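Local coordinates for alpha-L-arabinosidase (Xanthomonas axonopodis pv. citri, PDB 6D25), which probably removes arabinofuranosyl substituents from arabinoxylans, including those at internal di-substituted sites, as a trimeric GH51 arabinofuranosidase, at residues F139-E144 / N186-P191; V351-F356 / A444-D449; P239-S242 / H247-E250; P333-N336 / L340-Q343; A102-W107 / N122-G127. All coordinates share one frame; numbering follows the deposited sequence.

Contact 1 (F139-E144 / N186-P191); sequences FMDFTE and NGRDAP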
# COMPACT_ATOMS: atom_id res chain seq x y z
N PHE A 139 -21.28 -11.88 -15.27
CA PHE A 139 -20.58 -13.09 -14.85
C PHE A 139 -21.40 -13.85 -13.80
O PHE A 139 -21.58 -15.11 -13.90
CB PHE A 139 -19.19 -12.79 -14.32
CG PHE A 139 -18.52 -14.00 -13.75
CD1 PHE A 139 -18.10 -15.04 -14.57
CD2 PHE A 139 -18.41 -14.17 -12.38
CE1 PHE A 139 -17.53 -16.18 -14.05
CE2 PHE A 139 -17.82 -15.32 -11.86
CZ PHE A 139 -17.39 -16.32 -12.71
N MET A 140 -21.89 -13.16 -12.78
CA MET A 140 -22.53 -13.89 -11.69
C MET A 140 -23.82 -14.56 -12.16
O MET A 140 -24.11 -15.71 -11.76
CB MET A 140 -22.79 -12.97 -10.48
CG MET A 140 -21.53 -12.50 -9.81
SD MET A 140 -20.44 -13.85 -9.24
CE MET A 140 -21.43 -14.43 -7.88
N ASP A 141 -24.59 -13.89 -13.01
CA ASP A 141 -25.81 -14.49 -13.53
C ASP A 141 -25.45 -15.64 -14.49
O ASP A 141 -26.21 -16.61 -14.60
CB ASP A 141 -26.71 -13.45 -14.20
CG ASP A 141 -27.36 -12.48 -13.23
OD1 ASP A 141 -27.44 -12.80 -12.01
OD2 ASP A 141 -27.75 -11.39 -13.70
N PHE A 142 -24.33 -15.57 -15.15
CA PHE A 142 -23.84 -16.70 -15.98
C PHE A 142 -23.55 -17.92 -15.09
O PHE A 142 -23.95 -19.05 -15.46
CB PHE A 142 -22.59 -16.29 -16.76
CG PHE A 142 -21.97 -17.35 -17.63
CD1 PHE A 142 -22.60 -17.76 -18.78
CD2 PHE A 142 -20.73 -17.90 -17.32
CE1 PHE A 142 -22.02 -18.69 -19.62
CE2 PHE A 142 -20.13 -18.81 -18.19
CZ PHE A 142 -20.79 -19.22 -19.31
N THR A 143 -22.91 -17.71 -13.94
CA THR A 143 -22.66 -18.85 -13.04
C THR A 143 -23.98 -19.49 -12.62
O THR A 143 -24.06 -20.72 -12.58
CB THR A 143 -21.79 -18.50 -11.82
OG1 THR A 143 -22.48 -17.59 -10.95
CG2 THR A 143 -20.44 -17.94 -12.24
N GLU A 144 -25.01 -18.68 -12.34
CA GLU A 144 -26.29 -19.25 -11.94
C GLU A 144 -26.94 -20.01 -13.10
O GLU A 144 -27.52 -21.06 -12.87
CB GLU A 144 -27.24 -18.19 -11.37
CG GLU A 144 -26.78 -17.72 -10.02
CD GLU A 144 -27.80 -17.04 -9.15
OE1 GLU A 144 -28.92 -16.72 -9.69
OE2 GLU A 144 -27.48 -16.78 -7.97
N ASN A 186 -29.39 -2.37 -10.13
CA ASN A 186 -28.79 -2.90 -11.34
C ASN A 186 -29.43 -4.25 -11.72
O ASN A 186 -28.97 -4.89 -12.65
CB ASN A 186 -27.28 -3.01 -11.16
CG ASN A 186 -26.59 -1.66 -11.25
OD1 ASN A 186 -27.13 -0.74 -11.88
ND2 ASN A 186 -25.46 -1.49 -10.59
N GLY A 187 -30.48 -4.68 -11.02
CA GLY A 187 -31.34 -5.76 -11.46
C GLY A 187 -31.18 -7.05 -10.68
O GLY A 187 -31.77 -8.02 -11.07
N ARG A 188 -30.41 -7.10 -9.59
CA ARG A 188 -30.26 -8.33 -8.81
C ARG A 188 -30.70 -8.08 -7.36
O ARG A 188 -29.99 -7.49 -6.53
CB ARG A 188 -28.80 -8.79 -8.85
CG ARG A 188 -28.53 -10.00 -7.99
CD ARG A 188 -29.19 -11.27 -8.51
NE ARG A 188 -29.01 -12.33 -7.51
CZ ARG A 188 -29.08 -13.64 -7.75
NH1 ARG A 188 -29.29 -14.08 -8.97
NH2 ARG A 188 -28.86 -14.49 -6.77
N ASP A 189 -31.88 -8.56 -7.02
CA ASP A 189 -32.47 -8.30 -5.71
C ASP A 189 -31.73 -9.10 -4.63
O ASP A 189 -31.27 -8.52 -3.64
CB ASP A 189 -33.98 -8.58 -5.73
CG ASP A 189 -34.66 -8.38 -4.38
OD1 ASP A 189 -34.33 -7.43 -3.65
OD2 ASP A 189 -35.51 -9.19 -4.07
N ALA A 190 -31.67 -10.41 -4.80
CA ALA A 190 -31.05 -11.26 -3.77
C ALA A 190 -29.52 -11.22 -3.93
O ALA A 190 -29.02 -11.04 -5.01
CB ALA A 190 -31.56 -12.69 -3.89
N PRO A 191 -28.81 -11.43 -2.84
CA PRO A 191 -27.37 -11.64 -2.96
C PRO A 191 -27.05 -12.83 -3.89
O PRO A 191 -27.86 -13.74 -4.04
CB PRO A 191 -26.90 -12.05 -1.55
CG PRO A 191 -27.97 -11.60 -0.63
CD PRO A 191 -29.26 -11.58 -1.45
O HOH W 1 -29.95 -12.61 -11.36
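The guanidinium of R188 is ringed at its edge, close to its own plane, by E144 OE1, the carbonyl oxygens of A190 and P191, and a water; it also makes a cation-pi contact with W192. This is a surface salt-bridge network of D141, E144 and R188, joining helix 136-146 of the (beta/alpha)8 barrel to the loop that leads from helix 178-185 into strand 196-199. E144 and R188 arrive from opposite directions. R188 NH1 gives a fairly straight bond to E144 OE1 (2.8 Å), while NH2 gives a weak one to E144 OE2 (2.9 Å, bent to 129°). Carboxylate and guanidinium are not coplanar: their planes lie 65° apart, and NH1 meets OE1 from above the carboxylate plane. The arginine's own loop also holds it, through NE to A190 O (2.8 Å) and NH2 to P191 O (3.0 Å), and in-plane partners on NE, NH1 and NH2 would restrict its rotation. D141 runs past it in the opposite direction, its OD1 making only a long ion pair with R188 NH1 (3.8 Å); its stronger partner is W192 NE1. A water spans the gap, donating to D141 OD1 (2.6 Å) and accepting from R188 NH1 (2.9 Å).

Contact 2 (V351-F356 / A444-D449); sequences VASLNF and ALTNLD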
# COMPACT_ATOMS: atom_id res chain seq x y z
N VAL A 351 -2.44 -34.55 -21.73
CA VAL A 351 -2.03 -33.64 -20.68
C VAL A 351 -3.13 -33.56 -19.62
O VAL A 351 -2.85 -33.67 -18.41
CB VAL A 351 -1.66 -32.24 -21.22
CG1 VAL A 351 -1.64 -31.19 -20.13
CG2 VAL A 351 -0.32 -32.28 -21.94
N ALA A 352 -4.38 -33.40 -20.04
CA ALA A 352 -5.47 -33.30 -19.07
C ALA A 352 -5.63 -34.60 -18.27
O ALA A 352 -5.78 -34.55 -17.05
CB ALA A 352 -6.75 -32.92 -19.77
N SER A 353 -5.59 -35.78 -18.92
CA SER A 353 -5.82 -37.03 -18.18
C SER A 353 -4.69 -37.25 -17.17
O SER A 353 -4.97 -37.66 -16.02
CB SER A 353 -6.00 -38.25 -19.07
OG SER A 353 -4.82 -38.51 -19.79
N LEU A 354 -3.48 -36.91 -17.53
CA LEU A 354 -2.36 -37.13 -16.60
C LEU A 354 -2.48 -36.21 -15.37
O LEU A 354 -2.19 -36.63 -14.24
CB LEU A 354 -1.03 -36.93 -17.32
CG LEU A 354 -0.74 -37.89 -18.46
CD1 LEU A 354 0.51 -37.46 -19.20
CD2 LEU A 354 -0.59 -39.29 -17.95
N ASN A 355 -2.90 -34.98 -15.58
CA ASN A 355 -3.07 -34.04 -14.50
C ASN A 355 -4.22 -34.46 -13.57
O ASN A 355 -4.05 -34.43 -12.33
CB ASN A 355 -3.23 -32.61 -14.99
CG ASN A 355 -1.89 -31.98 -15.28
OD1 ASN A 355 -1.27 -31.41 -14.37
ND2 ASN A 355 -1.43 -32.07 -16.53
N PHE A 356 -5.35 -34.88 -14.13
CA PHE A 356 -6.44 -35.41 -13.28
C PHE A 356 -5.99 -36.63 -12.45
O PHE A 356 -6.32 -36.71 -11.27
CB PHE A 356 -7.65 -35.79 -14.13
CG PHE A 356 -8.29 -34.63 -14.85
CD1 PHE A 356 -8.31 -33.35 -14.30
CD2 PHE A 356 -8.99 -34.85 -16.02
CE1 PHE A 356 -9.00 -32.31 -14.92
CE2 PHE A 356 -9.67 -33.80 -16.63
CZ PHE A 356 -9.64 -32.54 -16.09
N ALA A 444 -9.27 -45.02 -14.94
CA ALA A 444 -8.72 -44.28 -16.06
C ALA A 444 -7.33 -44.82 -16.36
O ALA A 444 -6.54 -45.01 -15.42
CB ALA A 444 -8.68 -42.82 -15.72
N LEU A 445 -7.04 -45.06 -17.64
CA LEU A 445 -5.70 -45.44 -18.07
C LEU A 445 -5.32 -44.61 -19.31
O LEU A 445 -6.16 -44.44 -20.23
CB LEU A 445 -5.67 -46.93 -18.42
CG LEU A 445 -5.92 -47.91 -17.27
CD1 LEU A 445 -6.12 -49.31 -17.83
CD2 LEU A 445 -4.76 -47.91 -16.26
N THR A 446 -4.08 -44.18 -19.35
CA THR A 446 -3.51 -43.46 -20.45
C THR A 446 -2.24 -44.18 -20.93
O THR A 446 -1.36 -44.48 -20.11
CB THR A 446 -3.14 -42.03 -20.03
OG1 THR A 446 -4.35 -41.36 -19.67
CG2 THR A 446 -2.45 -41.27 -21.12
N ASN A 447 -2.17 -44.43 -22.23
CA ASN A 447 -0.96 -44.97 -22.86
C ASN A 447 -0.23 -43.77 -23.49
O ASN A 447 -0.71 -43.19 -24.47
CB ASN A 447 -1.30 -46.02 -23.92
CG ASN A 447 -0.09 -46.72 -24.53
OD1 ASN A 447 1.06 -46.25 -24.33
ND2 ASN A 447 -0.35 -47.84 -25.24
N LEU A 448 0.92 -43.42 -22.92
CA LEU A 448 1.70 -42.23 -23.32
C LEU A 448 2.52 -42.52 -24.58
O LEU A 448 3.00 -41.58 -25.19
CB LEU A 448 2.65 -41.82 -22.19
CG LEU A 448 2.02 -41.19 -20.94
CD1 LEU A 448 1.38 -42.22 -20.04
CD2 LEU A 448 3.07 -40.40 -20.16
N ASP A 449 2.72 -43.77 -24.93
CA ASP A 449 3.60 -44.13 -26.05
C ASP A 449 2.92 -43.68 -27.36
O ASP A 449 1.76 -43.99 -27.61
CB ASP A 449 3.91 -45.63 -26.05
CG ASP A 449 5.11 -46.01 -26.88
OD1 ASP A 449 5.12 -45.63 -28.09
OD2 ASP A 449 6.04 -46.69 -26.32
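S353 turns its OG between its own backbone N and carbonyl carbon (chi1 64°), and T446 sets OG1 beside its backbone N (chi1 -64°), which brings the two hydroxyls together at the heart of the contact. S353 OG and T446 OG1 share a hydrogen bond of 2.9 Å. The same rotation of T446 turns its methyl CG2 toward L354. L354 starts out pointing past the strand, but its end swings closer: its CD2 lies 4.2 Å from T446 CG2, the two side chains crossing at about a right angle. L354 and L448 then reach for one another tip to tip, with L354 CD1 4.0 Å from L448 CD2 and L354 CD2 4.1 Å from L448 CD1. Here helix 346-361, which follows barrel strand 319-325 and precedes 366-371 in the chain, packs on strand 441-447 of the C-terminal beta domain. At the strand's last residue, N447 OD1 accepts from D449 N (3.0 Å) in an Asx turn as the chain leaves the sheet. I514 of the neighbouring strand touches S353 and T446, and H430 touches both leucines. All four contact residues are buried. S353 OG bonds to L350 O as well as T446 OG1, so the buried hydroxyls are joined to each other and to the helix backbone, amid methyl packing that joins the two domains.

Contact 3 (P239-S242 / H247-E250); sequences PGPS and HWTE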
# COMPACT_ATOMS: atom_id res chain seq x y z
N PRO A 239 -2.36 -15.86 -2.58
CA PRO A 239 -1.49 -15.88 -3.77
C PRO A 239 -0.24 -16.72 -3.47
O PRO A 239 0.51 -16.44 -2.55
CB PRO A 239 -1.21 -14.39 -3.99
CG PRO A 239 -1.22 -13.82 -2.63
CD PRO A 239 -2.35 -14.54 -1.95
N GLY A 240 -0.11 -17.83 -4.18
CA GLY A 240 0.94 -18.80 -3.92
C GLY A 240 1.99 -18.83 -5.04
O GLY A 240 2.11 -17.90 -5.82
N PRO A 241 2.81 -19.90 -5.07
CA PRO A 241 3.98 -19.98 -5.90
C PRO A 241 3.69 -20.24 -7.39
O PRO A 241 2.66 -20.82 -7.77
CB PRO A 241 4.71 -21.20 -5.35
CG PRO A 241 3.60 -22.09 -4.88
CD PRO A 241 2.61 -21.10 -4.27
N SER A 242 4.63 -19.82 -8.20
CA SER A 242 4.79 -20.30 -9.55
C SER A 242 5.80 -21.46 -9.56
O SER A 242 6.85 -21.33 -8.95
CB SER A 242 5.35 -19.22 -10.44
OG SER A 242 5.39 -19.69 -11.79
N HIS A 247 10.43 -21.28 -1.74
CA HIS A 247 10.58 -20.20 -0.78
C HIS A 247 9.25 -19.43 -0.64
O HIS A 247 8.89 -19.03 0.46
CB HIS A 247 11.75 -19.30 -1.16
CG HIS A 247 11.92 -18.16 -0.22
ND1 HIS A 247 12.35 -18.33 1.09
CD2 HIS A 247 11.68 -16.83 -0.37
CE1 HIS A 247 12.46 -17.12 1.65
NE2 HIS A 247 12.04 -16.19 0.79
N TRP A 248 8.54 -19.24 -1.73
CA TRP A 248 7.27 -18.54 -1.68
C TRP A 248 6.28 -19.29 -0.78
O TRP A 248 5.66 -18.70 0.13
CB TRP A 248 6.71 -18.39 -3.10
CG TRP A 248 5.50 -17.51 -3.14
CD1 TRP A 248 4.24 -17.79 -2.70
CD2 TRP A 248 5.50 -16.13 -3.54
NE1 TRP A 248 3.45 -16.68 -2.86
CE2 TRP A 248 4.19 -15.66 -3.35
CE3 TRP A 248 6.47 -15.26 -4.02
CZ2 TRP A 248 3.83 -14.34 -3.66
CZ3 TRP A 248 6.13 -13.96 -4.31
CH2 TRP A 248 4.82 -13.52 -4.15
N THR A 249 6.14 -20.60 -1.00
CA THR A 249 5.23 -21.39 -0.17
C THR A 249 5.64 -21.34 1.31
O THR A 249 4.80 -21.20 2.16
CB THR A 249 5.23 -22.86 -0.64
OG1 THR A 249 4.90 -22.85 -2.02
CG2 THR A 249 4.24 -23.71 0.12
N GLU A 250 6.92 -21.50 1.59
CA GLU A 250 7.44 -21.49 2.93
C GLU A 250 7.02 -20.18 3.65
O GLU A 250 6.52 -20.22 4.78
CB GLU A 250 8.96 -21.64 2.89
CG GLU A 250 9.63 -21.42 4.22
CD GLU A 250 9.57 -22.60 5.15
OE1 GLU A 250 9.46 -23.74 4.68
OE2 GLU A 250 9.66 -22.36 6.38
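Hydrogen bonding comes first: W248 NE1, on helix 246-256, donates to P239 O at 3.0 Å and an almost straight 169°. The oxygen lies at the edge of the indole, in its plane, whereas NE1 is tilted out of the P239 carbonyl plane. With CG anti to the backbone N (chi1 -172°), the indole is carried out from the helix to the loop following strand 235-238, a beta-to-alpha connection of the barrel. Face contact is the second kind. G240 O sits 3.4 Å above one face of the W248 ring, offset toward its rim; its angle to W248 NE1 is too poor for a bond, and it accepts instead from W204 NE1. W204 also meets W248 edge-to-face, and the two indole N-H groups serve consecutive carbonyls of this loop. Packing is the third. P241 lies slantwise to the indole, its CD 4.0 Å from W248 CD1, and P241 CG comes within 3.2 Å of T249 OG1, which has a weak hydrogen bond to H305 ND1 of helix 285-312. All five residues that touch are buried. The implication is that the carbonyls of P239 and G240, turned into the protein interior at the end of a barrel strand, get their hydrogen bonds from indole N-H groups, while P241, which has no N-H to satisfy, packs against both W248 and T249.

Contact 4 (P333-N336 / L340-Q343); sequences PGTN and LQQQ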
# COMPACT_ATOMS: atom_id res chain seq x y z
N PRO A 333 -0.56 -19.15 -36.32
CA PRO A 333 -0.13 -18.19 -37.34
C PRO A 333 -1.24 -17.22 -37.73
O PRO A 333 -2.40 -17.62 -37.87
CB PRO A 333 0.24 -19.06 -38.54
CG PRO A 333 0.68 -20.36 -37.91
CD PRO A 333 -0.32 -20.53 -36.76
N GLY A 334 -0.92 -15.94 -37.82
CA GLY A 334 -1.93 -14.98 -38.27
C GLY A 334 -2.82 -14.49 -37.14
O GLY A 334 -3.68 -13.66 -37.37
N THR A 335 -2.63 -14.97 -35.90
CA THR A 335 -3.47 -14.48 -34.80
C THR A 335 -2.72 -13.44 -33.99
O THR A 335 -1.50 -13.41 -33.98
CB THR A 335 -3.93 -15.64 -33.90
OG1 THR A 335 -2.82 -16.22 -33.19
CG2 THR A 335 -4.71 -16.68 -34.68
N ASN A 336 -3.46 -12.62 -33.25
CA ASN A 336 -2.84 -11.65 -32.34
C ASN A 336 -2.16 -12.44 -31.22
O ASN A 336 -2.83 -13.14 -30.47
CB ASN A 336 -3.87 -10.66 -31.82
CG ASN A 336 -3.26 -9.53 -30.99
OD1 ASN A 336 -2.23 -9.69 -30.33
ND2 ASN A 336 -3.93 -8.39 -30.99
N LEU A 340 -3.52 -15.42 -27.13
CA LEU A 340 -3.17 -16.78 -26.71
C LEU A 340 -4.05 -17.84 -27.39
O LEU A 340 -4.51 -18.76 -26.72
CB LEU A 340 -3.27 -16.88 -25.20
CG LEU A 340 -2.41 -15.91 -24.40
CD1 LEU A 340 -2.46 -16.28 -22.92
CD2 LEU A 340 -0.96 -15.82 -24.90
N GLN A 341 -4.22 -17.76 -28.71
CA GLN A 341 -5.03 -18.71 -29.42
C GLN A 341 -4.13 -19.83 -29.93
O GLN A 341 -3.16 -19.59 -30.64
CB GLN A 341 -5.78 -18.04 -30.57
CG GLN A 341 -6.69 -16.94 -30.06
CD GLN A 341 -7.47 -16.21 -31.13
OE1 GLN A 341 -7.13 -16.28 -32.33
NE2 GLN A 341 -8.51 -15.50 -30.68
N GLN A 342 -4.44 -21.06 -29.52
CA GLN A 342 -3.68 -22.23 -29.91
C GLN A 342 -4.68 -23.36 -30.18
O GLN A 342 -5.80 -23.35 -29.65
CB GLN A 342 -2.66 -22.59 -28.83
CG GLN A 342 -3.29 -22.93 -27.48
CD GLN A 342 -2.32 -23.06 -26.32
OE1 GLN A 342 -1.36 -22.29 -26.22
NE2 GLN A 342 -2.56 -24.01 -25.43
N GLN A 343 -4.27 -24.34 -30.98
CA GLN A 343 -5.09 -25.51 -31.19
C GLN A 343 -4.89 -26.47 -30.02
O GLN A 343 -4.10 -26.25 -29.05
CB GLN A 343 -4.81 -26.16 -32.57
CG GLN A 343 -5.86 -25.85 -33.63
CD GLN A 343 -7.21 -26.48 -33.34
OE1 GLN A 343 -7.35 -27.21 -32.37
NE2 GLN A 343 -8.22 -26.19 -34.17
O HOH W 2 -3.05 -15.79 -30.39
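This contact folds back on itself the long beta-to-alpha loop between strand 319-325 and helix 346-361 of the (beta/alpha)8 barrel, on the end of the barrel where enzymes of this fold carry their active sites. T335 and Q341 face each other across it. The side chain of Q341 is extended beyond CG and brings its amide oxygen up against the apolar branch of the threonine: Q341 OE1 is 3.4 Å from T335 CG2 and 3.6 Å from T335 CB, a plain van der Waals approach with the two side chains slanting across one another. The T335 hydroxyl turns from the amide to L332 O and the bridging water. With chi1 at 68°, OG1 is flanked by both backbone neighbours of CA, and the methyl is left to meet the glutamine. The backbones hardly touch, N336 O and L340 N standing 4.1 Å apart, and a water does the joining. Outside the two segments, L332 pairs through its backbone with Q341 as well, while N336 OD1 accepts from G338 N in the residues linking the two segments. L340 adopts left-handed backbone angles and its CB bond points away from 333-336; its side chain touches L56 and lies about 4 Å from a bound glycerol that probably came from the crystallisation liquor. Three bonds hold the water in place: it donates to T335 OG1 (2.8 Å) and N336 O (2.7 Å) and accepts from Q341 N (2.8 Å).

Contact 5 (A102-W107 / N122-G127); sequences ADEYHW and NTHWGG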
# COMPACT_ATOMS: atom_id res chain seq x y z
N ALA A 102 -7.00 -9.43 -13.51
CA ALA A 102 -7.70 -9.18 -12.24
C ALA A 102 -6.92 -8.20 -11.36
O ALA A 102 -7.55 -7.50 -10.54
CB ALA A 102 -7.96 -10.46 -11.50
N ASP A 103 -5.59 -8.17 -11.51
CA ASP A 103 -4.75 -7.32 -10.67
C ASP A 103 -4.81 -5.85 -11.13
O ASP A 103 -4.22 -4.98 -10.47
CB ASP A 103 -3.32 -7.87 -10.67
CG ASP A 103 -3.21 -9.37 -10.28
OD1 ASP A 103 -3.85 -9.74 -9.21
OD2 ASP A 103 -2.47 -10.19 -11.07
N GLU A 104 -5.47 -5.54 -12.24
CA GLU A 104 -5.67 -4.18 -12.69
C GLU A 104 -7.17 -3.87 -12.86
O GLU A 104 -7.51 -2.79 -13.30
CB GLU A 104 -5.03 -3.96 -14.06
CG GLU A 104 -3.53 -3.94 -14.06
CD GLU A 104 -2.91 -3.56 -15.41
OE1 GLU A 104 -3.56 -3.72 -16.49
OE2 GLU A 104 -1.77 -3.12 -15.39
N TYR A 105 -8.06 -4.77 -12.51
CA TYR A 105 -9.50 -4.56 -12.73
C TYR A 105 -10.12 -3.76 -11.59
O TYR A 105 -9.79 -3.99 -10.44
CB TYR A 105 -10.19 -5.92 -12.81
CG TYR A 105 -11.67 -5.91 -13.09
CD1 TYR A 105 -12.16 -5.41 -14.29
CD2 TYR A 105 -12.58 -6.46 -12.21
CE1 TYR A 105 -13.51 -5.43 -14.58
CE2 TYR A 105 -13.93 -6.52 -12.50
CZ TYR A 105 -14.39 -6.02 -13.69
OH TYR A 105 -15.73 -6.08 -13.98
N HIS A 106 -11.02 -2.84 -11.95
CA HIS A 106 -11.78 -2.05 -11.00
C HIS A 106 -13.25 -2.44 -11.17
O HIS A 106 -13.86 -2.07 -12.21
CB HIS A 106 -11.48 -0.56 -11.19
CG HIS A 106 -10.03 -0.31 -10.99
ND1 HIS A 106 -9.48 -0.32 -9.72
CD2 HIS A 106 -8.99 -0.21 -11.84
CE1 HIS A 106 -8.17 -0.25 -9.80
NE2 HIS A 106 -7.83 -0.14 -11.08
N TRP A 107 -13.80 -3.14 -10.18
CA TRP A 107 -15.12 -3.75 -10.33
C TRP A 107 -16.21 -2.72 -10.68
O TRP A 107 -17.18 -3.07 -11.35
CB TRP A 107 -15.48 -4.55 -9.06
CG TRP A 107 -15.80 -3.72 -7.87
CD1 TRP A 107 -14.94 -3.30 -6.91
CD2 TRP A 107 -17.10 -3.22 -7.51
NE1 TRP A 107 -15.62 -2.57 -5.97
CE2 TRP A 107 -16.94 -2.51 -6.31
CE3 TRP A 107 -18.39 -3.36 -8.05
CZ2 TRP A 107 -18.02 -1.88 -5.66
CZ3 TRP A 107 -19.45 -2.75 -7.41
CH2 TRP A 107 -19.27 -2.04 -6.24
N ASN A 122 -7.02 -3.39 -22.18
CA ASN A 122 -6.52 -4.66 -21.72
C ASN A 122 -5.00 -4.66 -21.95
O ASN A 122 -4.52 -5.02 -23.05
CB ASN A 122 -7.22 -5.84 -22.41
CG ASN A 122 -6.92 -7.13 -21.67
OD1 ASN A 122 -5.80 -7.29 -21.17
ND2 ASN A 122 -7.87 -8.04 -21.62
N THR A 123 -4.25 -4.19 -20.95
CA THR A 123 -2.83 -3.88 -21.15
C THR A 123 -2.01 -5.16 -21.41
O THR A 123 -1.11 -5.14 -22.25
CB THR A 123 -2.23 -3.14 -19.94
OG1 THR A 123 -2.33 -4.01 -18.81
CG2 THR A 123 -2.93 -1.83 -19.61
N HIS A 124 -2.29 -6.26 -20.70
CA HIS A 124 -1.44 -7.44 -20.86
C HIS A 124 -1.70 -8.15 -22.21
O HIS A 124 -0.82 -8.77 -22.77
CB HIS A 124 -1.69 -8.45 -19.75
CG HIS A 124 -1.43 -7.94 -18.38
ND1 HIS A 124 -2.46 -7.51 -17.53
CD2 HIS A 124 -0.26 -7.87 -17.69
CE1 HIS A 124 -1.92 -7.07 -16.40
NE2 HIS A 124 -0.55 -7.30 -16.46
N TRP A 125 -2.92 -8.09 -22.72
CA TRP A 125 -3.38 -9.02 -23.72
C TRP A 125 -3.75 -8.27 -25.00
O TRP A 125 -4.93 -8.17 -25.36
CB TRP A 125 -4.53 -9.87 -23.14
CG TRP A 125 -4.15 -10.55 -21.85
CD1 TRP A 125 -4.77 -10.42 -20.64
CD2 TRP A 125 -3.05 -11.47 -21.65
NE1 TRP A 125 -4.15 -11.20 -19.70
CE2 TRP A 125 -3.09 -11.85 -20.28
CE3 TRP A 125 -2.04 -11.99 -22.46
CZ2 TRP A 125 -2.15 -12.72 -19.73
CZ3 TRP A 125 -1.11 -12.85 -21.91
CH2 TRP A 125 -1.17 -13.21 -20.57
N GLY A 126 -2.75 -7.66 -25.62
CA GLY A 126 -2.86 -7.01 -26.90
C GLY A 126 -3.02 -5.49 -26.83
O GLY A 126 -2.99 -4.82 -27.85
N GLY A 127 -3.21 -4.94 -25.64
CA GLY A 127 -3.46 -3.51 -25.51
C GLY A 127 -4.77 -3.08 -26.19
O GLY A 127 -4.90 -1.93 -26.61
O HOH W 3 -5.62 -4.59 -17.82
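E104 and T123 cross obliquely, the glutamate extended beyond CG so that its carboxylate reaches from the loop after strand 93-96 to the turn between strands 120-122 and 128-130. T123 OG1 donates to E104 OE1 at 2.6 Å, approaching on the syn side and 20° out of the carboxylate plane. The threonine can do this because chi1 of 62° tucks OG1 over its own backbone, which also puts that hydroxyl over one face of the neighbouring H124 ring. H124 comes at the glutamate from the opposite direction. Its ring is turned 40° from the carboxylate plane, and the nearest approach is a carbon one, CE1 to E104 OE1 at 3.7 Å; E104 OE1 lies obliquely to the ring. A water adds to the grip on E104 OE1, donating to it at 2.6 Å while accepting only weakly from T123 N at 3.4 Å. H124 CB rests over one face of the W125 ring, and W125 NE1 bonds to E54 OE2, which links the turn to the loop following strand 51-52. The site also lies at the trimer interface: K227 of the second subunit forms a salt bridge with E104 OE2 and packs on T123 and H124, and F225 of that subunit touches E104. The two carboxylate oxygens therefore have separate work. OE1 binds the chain's own turn and a water, while OE2 meets a lysine from another subunit; the lysine would be expected to stabilise the negative charge of E104, making this glutamate a joint between loop packing and oligomer contact.

Along the chain the order is contact 5, contact 1, contact 3, contact 4, contact 2, each closed before the next opens. Four belong to the elements round the eight-stranded parallel barrel; contact 2 joins helix 346-361 to the C-terminal beta domain, and its centre lies 37 Å from that of contact 1, across the chain's centre. Contacts 4 and 5, with centres 20 Å apart, alone touch: L340 CD1 packs on W125 CZ3 at 3.8 Å, so the loop after strand 319-325 meets the turn between strands 120-122 and 128-130. Contact 5 comes within about 7 Å of contacts 1 and 3, nearest atoms. Together they span strand-end loops, domain junction and trimer interface.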